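Citrate synthase (Pyrobaculum aerophilum, PDB 2IBP) probably catalyses the condensation of oxaloacetate with acetyl-CoA and water to give citrate and CoA, the entry step of the tricarboxylic acid cycle. Local coordinates at residues 136-140 with 141-145; 164-167 with 168-171; 385-388 with 389-392. All blocks are in the same frame, centred on the assembly; numbering follows the deposited sequence.

Interaction 1 (136-140 with 141-145); sequences VGRYK and AEEKE
The carboxylate of Glu143 is held by two donors from the loop that precedes its helix. Arg138 NE reaches Glu143 OE2 at 2.9 Å in a salt bridge; the oxygen lies at the edge of the guanidinium, near its plane, but the donor comes from above the carboxylate plane. On its anti side, Glu143 OE1 accepts the backbone N-H of Lys140 at 2.9 Å. Lys140 is the N-cap of helix 141-169 and Glu143 stands three residues on, so this bond corresponds to one of the two bonds of a capping box, without the reciprocal one. The first turn closes through Lys144 N and Lys140 O, 2.9 Å apart. Lys144 crosses the Tyr139 side chain at about a right angle: its CG sits over one face of the ring, 4.0 Å from the centroid and toward the rim, a CH-pi contact, while a bend at chi4 (64°) carries NZ back to a weak bond with Tyr139 O at 3.1 Å. Lys140 NZ donates to that same carbonyl. Further out, Trp383 meets the Tyr139 ring edge-to-face, and Leu130 and Ala133 of helix 125-135 pack against Glu143. That helix ends in a Schellman motif with Gly137 at C-prime.

Interaction 2 (164-167 with 168-171); sequences YHYR and FSRG
Ser169 and Arg170 are brought onto Tyr166 by their torsions. With chi1 of 75° the serine OG lies between its own backbone N and carbonyl carbon, facing back along the helix, where it donates to Tyr166 O at 2.7 Å. A bend at chi2 (54°) brings the Arg170 chain across the Tyr166 side chain, so that Tyr166 CE1 lies over one face of the guanidinium, toward its rim and 3.5 Å from Arg170 NE; ring and guanidinium planes are tilted 36° apart. Arg170 NH1 then donates to Ser169 OG at 2.9 Å, so the hydroxyl accepts from the arginine while donating to the carbonyl. These side chains mark the C-terminal end of helix 141-169, where Ser169 N still bonds to His165 O at 2.7 Å but Arg170 N has only a weak bond to Tyr166 O, beside one to Arg167 O at 3.1 Å. Gly171, with positive phi, is the C-prime residue of the Schellman motif that stops the helix. Replacing Ser169 with an alanine would probably deprive Tyr166 O of its hydroxyl donor and Arg170 NH1 of this acceptor, leaving the guanidinium held less firmly beside Tyr166. Outside the turn, Arg170 NH2 forms a salt bridge with Glu361, and Tyr362 meets the Tyr166 ring edge-to-face. A short chain of hydrogen bonds thus runs from guanidinium to hydroxyl to carbonyl, and the arginine's positive charge is likely to be compensated by Glu361.

Interaction 3 (385-388 with 389-392); sequences NNRI and FRPR
In the Arg390 conformer described, one of two, the guanidinium groups of Arg387 and Arg390 converge on one oxygen, OE1 of Glu27 of the second subunit: Arg387 NH2 makes the salt bridge, and Arg390 NH1 adds a long, weak ion pair. They belong to the extended arm that leaves helix 363-382 and runs along the dimer interface into strand 392-395, where Arg392 pairs in a parallel beta ladder with a strand of the second subunit. Strand 392-395 also carries Cys394, whose disulfide with Cys19 fits a dimer of topologically interlinked chains. Around the shared glutamate the two arginines come close, Arg387 NH2 standing 3.2 Å from Arg390 NH1. Their planes are nearly perpendicular (82°), with Arg390 meeting the edge of the Arg387 guanidinium; the carboxylate of Glu27 of the second subunit probably eases the approach of the two positive charges. The Arg390 chain runs extended and crosses Ile388, whose CG2 lies 3.3 Å from Arg390 NE. Phe389 points away from 385-388, and its ring meets that of Tyr382 with the planes about 15° apart. Ser228 OG bonds to Phe389 N, and Tyr382 OH to Arg387 O, a carbonyl oxygen 4.2 Å from Phe389 CD2.

Overall arrangement
Interactions 1 and 2 sit on the same helix, 141-169, one at its start and one at its end, with centres about 38 Å apart. Interaction 1 is a surface contact, in which a carboxylate of the first turn binds the N-cap backbone N-H and a loop arginine; interaction 2 is partly buried, and there a hydroxyl binds a carbonyl of the last turn and accepts from a guanidinium. Both adjoin a Schellman motif, but in interaction 1 it belongs to the preceding helix. Interaction 3, also partly buried, has no hydrogen bond between its own segments and is met by a carboxylate of the second subunit, which touches neither of the others. Its nearest atoms are about 7 Å from interaction 1, and Trp383, just after helix 363-382, meets Tyr139.

Interaction 1 (136-140 with 141-145)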
loop_
_atom_site.group_PDB
_atom_site.type_symbol
_atom_site.label_atom_id
_atom_site.label_comp_id
_atom_site.label_asym_id
_atom_site.label_seq_id
_atom_site.Cartn_x
_atom_site.Cartn_y
_atom_site.Cartn_z
ATOM N N VAL A 136 10.738 -18.078 -5.419
ATOM C CA VAL A 136 12.050 -18.646 -5.761
ATOM C C VAL A 136 12.761 -17.816 -6.835
ATOM O O VAL A 136 13.723 -18.275 -7.465
ATOM C CB VAL A 136 11.952 -20.139 -6.170
ATOM C CG1 VAL A 136 11.340 -20.971 -5.029
ATOM C CG2 VAL A 136 11.142 -20.314 -7.443
ATOM N N GLY A 137 12.288 -16.587 -7.031
ATOM C CA GLY A 137 12.894 -15.641 -7.945
ATOM C C GLY A 137 12.723 -15.925 -9.420
ATOM O O GLY A 137 13.483 -15.399 -10.252
ATOM N N ARG A 138 11.698 -16.699 -9.765
ATOM C CA ARG A 138 11.472 -17.055 -11.152
ATOM C C ARG A 138 10.408 -16.161 -11.783
ATOM O O ARG A 138 9.257 -16.199 -11.365
ATOM C CB ARG A 138 11.050 -18.512 -11.290
ATOM C CG ARG A 138 10.926 -18.955 -12.734
ATOM C CD ARG A 138 10.629 -20.434 -12.866
ATOM N NE ARG A 138 9.327 -20.828 -12.335
ATOM C CZ ARG A 138 9.121 -21.442 -11.172
ATOM N NH1 ARG A 138 10.140 -21.788 -10.394
ATOM N NH2 ARG A 138 7.887 -21.757 -10.802
ATOM N N TYR A 139 10.797 -15.418 -12.811
ATOM C CA TYR A 139 9.859 -14.587 -13.547
ATOM C C TYR A 139 10.259 -14.586 -15.016
ATOM O O TYR A 139 10.923 -13.675 -15.504
ATOM C CB TYR A 139 9.807 -13.176 -12.971
ATOM C CG TYR A 139 8.705 -12.336 -13.558
ATOM C CD1 TYR A 139 7.371 -12.626 -13.286
ATOM C CD2 TYR A 139 8.993 -11.210 -14.313
ATOM C CE1 TYR A 139 6.352 -11.829 -13.807
ATOM C CE2 TYR A 139 7.984 -10.428 -14.842
ATOM C CZ TYR A 139 6.679 -10.725 -14.557
ATOM O OH TYR A 139 5.686 -9.939 -15.099
ATOM N N LYS A 140 9.827 -15.635 -15.701
ATOM C CA LYS A 140 10.111 -15.829 -17.107
ATOM C C LYS A 140 8.799 -15.859 -17.896
ATOM O O LYS A 140 7.773 -15.383 -17.418
ATOM C CB LYS A 140 10.902 -17.131 -17.272
ATOM C CG LYS A 140 12.252 -17.164 -16.545
ATOM C CD LYS A 140 13.370 -16.489 -17.342
ATOM C CE LYS A 140 13.371 -14.974 -17.244
ATOM N NZ LYS A 140 13.761 -14.503 -15.887
ATOM N N ALA A 141 8.824 -16.415 -19.102
ATOM C CA ALA A 141 7.648 -16.420 -19.974
ATOM C C ALA A 141 6.366 -16.915 -19.309
ATOM O O ALA A 141 5.325 -16.264 -19.398
ATOM C CB ALA A 141 7.926 -17.238 -21.231
ATOM N N GLU A 142 6.427 -18.089 -18.686
ATOM C CA GLU A 142 5.252 -18.673 -18.060
ATOM C C GLU A 142 4.679 -17.756 -16.990
ATOM O O GLU A 142 3.462 -17.629 -16.869
ATOM C CB GLU A 142 5.561 -20.029 -17.425
ATOM C CG GLU A 142 5.735 -21.175 -18.410
ATOM C CD GLU A 142 5.829 -22.527 -17.715
ATOM O OE1 GLU A 142 5.087 -22.753 -16.729
ATOM O OE2 GLU A 142 6.620 -23.379 -18.178
ATOM N N GLU A 143 5.567 -17.163 -16.194
ATOM C CA GLU A 143 5.143 -16.299 -15.103
ATOM C C GLU A 143 4.534 -15.017 -15.635
ATOM O O GLU A 143 3.560 -14.515 -15.067
ATOM C CB GLU A 143 6.297 -15.995 -14.155
ATOM C CG GLU A 143 6.719 -17.177 -13.297
ATOM C CD GLU A 143 7.441 -18.267 -14.085
ATOM O OE1 GLU A 143 8.216 -17.931 -15.013
ATOM O OE2 GLU A 143 7.245 -19.455 -13.754
ATOM N N LYS A 144 5.149 -14.447 -16.667
ATOM C CA LYS A 144 4.593 -13.243 -17.293
ATOM C C LYS A 144 3.198 -13.528 -17.833
ATOM O O LYS A 144 2.310 -12.682 -17.730
ATOM C CB LYS A 144 5.504 -12.696 -18.392
ATOM C CG LYS A 144 6.826 -12.163 -17.882
ATOM C CD LYS A 144 7.668 -11.586 -19.016
ATOM C CE LYS A 144 8.994 -11.024 -18.508
ATOM N NZ LYS A 144 9.879 -12.073 -17.921
ATOM N N GLU A 145 2.982 -14.728 -18.375
ATOM C CA GLU A 145 1.651 -15.100 -18.846
ATOM C C GLU A 145 0.661 -15.097 -17.681
ATOM O O GLU A 145 -0.439 -14.576 -17.816
ATOM C CB GLU A 145 1.653 -16.459 -19.553
ATOM C CG GLU A 145 2.328 -16.468 -20.923
ATOM C CD GLU A 145 1.575 -15.671 -21.995
ATOM O OE1 GLU A 145 0.534 -15.046 -21.694
ATOM O OE2 GLU A 145 2.030 -15.684 -23.161
#

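Interaction 2 (164-167 with 168-171)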
loop_
_atom_site.group_PDB
_atom_site.type_symbol
_atom_site.label_atom_id
_atom_site.label_comp_id
_atom_site.label_asym_id
_atom_site.label_seq_id
_atom_site.Cartn_x
_atom_site.Cartn_y
_atom_site.Cartn_z
ATOM N N TYR A 164 -21.501 -4.990 -6.361
ATOM C CA TYR A 164 -22.002 -5.892 -5.330
ATOM C C TYR A 164 -22.073 -5.171 -3.993
ATOM O O TYR A 164 -23.044 -5.288 -3.269
ATOM C CB TYR A 164 -21.103 -7.107 -5.187
ATOM C CG TYR A 164 -21.312 -8.196 -6.217
ATOM C CD1 TYR A 164 -22.002 -7.953 -7.392
ATOM C CD2 TYR A 164 -20.706 -9.441 -6.064
ATOM C CE1 TYR A 164 -22.192 -8.958 -8.339
ATOM C CE2 TYR A 164 -20.858 -10.437 -7.024
ATOM C CZ TYR A 164 -21.594 -10.178 -8.168
ATOM O OH TYR A 164 -21.733 -11.143 -9.155
ATOM N N HIS A 165 -21.069 -4.348 -3.723
ATOM C CA HIS A 165 -21.100 -3.591 -2.493
ATOM C C HIS A 165 -22.280 -2.631 -2.507
ATOM O O HIS A 165 -23.011 -2.512 -1.512
ATOM C CB HIS A 165 -19.823 -2.821 -2.280
ATOM C CG HIS A 165 -19.768 -2.173 -0.943
ATOM N ND1 HIS A 165 -20.253 -0.906 -0.724
ATOM C CD2 HIS A 165 -19.436 -2.669 0.273
ATOM C CE1 HIS A 165 -20.148 -0.615 0.561
ATOM N NE2 HIS A 165 -19.661 -1.670 1.189
ATOM N N TYR A 166 -22.474 -1.942 -3.628
ATOM C CA TYR A 166 -23.601 -1.016 -3.741
ATOM C C TYR A 166 -24.906 -1.731 -3.419
ATOM O O TYR A 166 -25.687 -1.266 -2.600
ATOM C CB TYR A 166 -23.659 -0.356 -5.103
ATOM C CG TYR A 166 -24.923 0.435 -5.301
ATOM C CD1 TYR A 166 -25.116 1.628 -4.628
ATOM C CD2 TYR A 166 -25.955 -0.052 -6.095
ATOM C CE1 TYR A 166 -26.297 2.330 -4.755
ATOM C CE2 TYR A 166 -27.118 0.665 -6.265
ATOM C CZ TYR A 166 -27.297 1.835 -5.571
ATOM O OH TYR A 166 -28.483 2.538 -5.733
ATOM N N ARG A 167 -25.141 -2.854 -4.080
ATOM C CA ARG A 167 -26.359 -3.630 -3.871
ATOM C C ARG A 167 -26.510 -4.045 -2.416
ATOM O O ARG A 167 -27.563 -3.851 -1.823
ATOM C CB ARG A 167 -26.348 -4.867 -4.763
ATOM C CG ARG A 167 -26.268 -4.564 -6.242
ATOM C CD ARG A 167 -27.505 -3.895 -6.783
ATOM N NE ARG A 167 -28.691 -4.753 -6.697
ATOM C CZ ARG A 167 -29.865 -4.407 -7.216
ATOM N NH1 ARG A 167 -29.991 -3.255 -7.861
ATOM N NH2 ARG A 167 -30.894 -5.217 -7.101
ATOM N N PHE A 168 -25.472 -4.658 -1.852
ATOM C CA PHE A 168 -25.539 -5.070 -0.464
ATOM C C PHE A 168 -25.738 -3.895 0.484
ATOM O O PHE A 168 -26.434 -4.033 1.488
ATOM C CB PHE A 168 -24.307 -5.852 -0.027
ATOM C CG PHE A 168 -24.191 -7.220 -0.628
ATOM C CD1 PHE A 168 -25.257 -8.100 -0.625
ATOM C CD2 PHE A 168 -22.949 -7.708 -0.970
ATOM C CE1 PHE A 168 -25.111 -9.395 -1.097
ATOM C CE2 PHE A 168 -22.795 -8.997 -1.457
ATOM C CZ PHE A 168 -23.870 -9.850 -1.478
ATOM N N SER A 169 -25.121 -2.753 0.181
ATOM C CA SER A 169 -25.225 -1.580 1.065
ATOM C C SER A 169 -26.667 -1.076 1.137
ATOM O O SER A 169 -27.066 -0.445 2.119
ATOM C CB SER A 169 -24.293 -0.450 0.605
ATOM O OG SER A 169 -24.800 0.198 -0.542
ATOM N N ARG A 170 -27.437 -1.359 0.086
ATOM C CA ARG A 170 -28.838 -0.947 -0.030
ATOM C C ARG A 170 -29.815 -2.080 0.343
ATOM O O ARG A 170 -31.027 -1.967 0.138
ATOM C CB ARG A 170 -29.115 -0.449 -1.459
ATOM C CG ARG A 170 -28.844 1.024 -1.700
ATOM C CD ARG A 170 -27.446 1.490 -1.304
ATOM N NE ARG A 170 -27.309 2.949 -1.414
ATOM C CZ ARG A 170 -26.225 3.640 -1.061
ATOM N NH1 ARG A 170 -25.173 3.024 -0.557
ATOM N NH2 ARG A 170 -26.199 4.958 -1.199
ATOM N N GLY A 171 -29.285 -3.154 0.909
ATOM C CA GLY A 171 -30.071 -4.316 1.304
ATOM C C GLY A 171 -30.707 -5.032 0.129
ATOM O O GLY A 171 -31.748 -5.677 0.274
#

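Interaction 3 (385-388 with 389-392)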
loop_
_atom_site.group_PDB
_atom_site.type_symbol
_atom_site.label_atom_id
_atom_site.label_comp_id
_atom_site.label_asym_id
_atom_site.label_seq_id
_atom_site.Cartn_x
_atom_site.Cartn_y
_atom_site.Cartn_z
ATOM N N ASN A 385 12.144 -4.744 -14.715
ATOM C CA ASN A 385 13.451 -4.439 -14.132
ATOM C C ASN A 385 13.180 -4.052 -12.690
ATOM O O ASN A 385 13.276 -2.888 -12.320
ATOM C CB ASN A 385 14.166 -3.303 -14.854
ATOM C CG ASN A 385 15.609 -3.148 -14.382
ATOM O OD1 ASN A 385 16.156 -4.042 -13.736
ATOM N ND2 ASN A 385 16.245 -2.046 -14.760
ATOM N N ASN A 386 12.779 -5.039 -11.909
ATOM C CA ASN A 386 12.355 -4.771 -10.556
ATOM C C ASN A 386 13.507 -4.436 -9.638
ATOM O O ASN A 386 14.591 -5.016 -9.744
ATOM C CB ASN A 386 11.640 -5.971 -9.962
ATOM C CG ASN A 386 11.017 -5.654 -8.617
ATOM O OD1 ASN A 386 10.085 -4.864 -8.538
ATOM N ND2 ASN A 386 11.565 -6.227 -7.553
ATOM N N ARG A 387 13.252 -3.510 -8.725
ATOM C CA ARG A 387 14.183 -3.246 -7.641
ATOM C C ARG A 387 13.341 -2.885 -6.437
ATOM O O ARG A 387 12.534 -1.968 -6.504
ATOM C CB ARG A 387 15.143 -2.099 -7.947
ATOM C CG ARG A 387 16.174 -1.833 -6.844
ATOM C CD ARG A 387 17.126 -3.007 -6.720
ATOM N NE ARG A 387 18.289 -2.723 -5.883
ATOM C CZ ARG A 387 19.455 -2.266 -6.340
ATOM N NH1 ARG A 387 19.621 -1.988 -7.626
ATOM N NH2 ARG A 387 20.459 -2.059 -5.498
ATOM N N ILE A 388 13.555 -3.560 -5.315
ATOM C CA ILE A 388 12.809 -3.229 -4.112
ATOM C C ILE A 388 13.115 -1.790 -3.688
ATOM O O ILE A 388 14.254 -1.326 -3.753
ATOM C CB ILE A 388 13.135 -4.199 -2.981
ATOM C CG1 ILE A 388 12.231 -3.957 -1.774
ATOM C CG2 ILE A 388 14.609 -4.128 -2.640
ATOM C CD1 ILE A 388 12.309 -5.060 -0.751
ATOM N N PHE A 389 12.074 -1.071 -3.285
ATOM C CA PHE A 389 12.264 0.297 -2.802
ATOM C C PHE A 389 12.970 0.273 -1.446
ATOM O O PHE A 389 12.599 -0.496 -0.556
ATOM C CB PHE A 389 10.965 1.079 -2.776
ATOM C CG PHE A 389 10.517 1.519 -4.141
ATOM C CD1 PHE A 389 11.000 2.699 -4.698
ATOM C CD2 PHE A 389 9.738 0.696 -4.917
ATOM C CE1 PHE A 389 10.601 3.088 -5.985
ATOM C CE2 PHE A 389 9.382 1.057 -6.199
ATOM C CZ PHE A 389 9.806 2.249 -6.725
ATOM N N ARG A 390 14.024 1.081 -1.342
ATOM C CA ARG A 390 14.874 1.138 -0.157
ATOM C C ARG A 390 15.168 2.579 0.282
ATOM O O ARG A 390 16.333 2.965 0.366
ATOM C CB ARG A 390 16.216 0.466 -0.481
ATOM C CG ARG A 390 16.147 -1.035 -0.729
ATOM C CD ARG A 390 17.492 -1.581 -1.206
ATOM N NE ARG A 390 17.458 -3.031 -1.407
ATOM C CZ ARG A 390 18.376 -3.726 -2.069
ATOM N NH1 ARG A 390 19.389 -3.104 -2.659
ATOM N NH2 ARG A 390 18.255 -5.045 -2.189
ATOM N N PRO A 391 14.133 3.390 0.522
ATOM C CA PRO A 391 14.396 4.756 0.959
ATOM C C PRO A 391 14.851 4.719 2.403
ATOM O O PRO A 391 14.921 3.640 3.007
ATOM C CB PRO A 391 13.027 5.422 0.864
ATOM C CG PRO A 391 12.079 4.283 1.186
ATOM C CD PRO A 391 12.691 3.091 0.501
ATOM N N ARG A 392 15.150 5.878 2.963
ATOM C CA ARG A 392 15.575 5.906 4.344
ATOM C C ARG A 392 15.114 7.174 5.007
ATOM O O ARG A 392 14.563 8.069 4.367
ATOM C CB ARG A 392 17.086 5.741 4.450
ATOM C CG ARG A 392 17.895 6.855 3.874
ATOM C CD ARG A 392 19.368 6.454 3.840
ATOM N NE ARG A 392 20.220 7.509 3.301
ATOM C CZ ARG A 392 20.984 8.319 4.032
ATOM N NH1 ARG A 392 21.043 8.193 5.356
ATOM N NH2 ARG A 392 21.716 9.242 3.426
#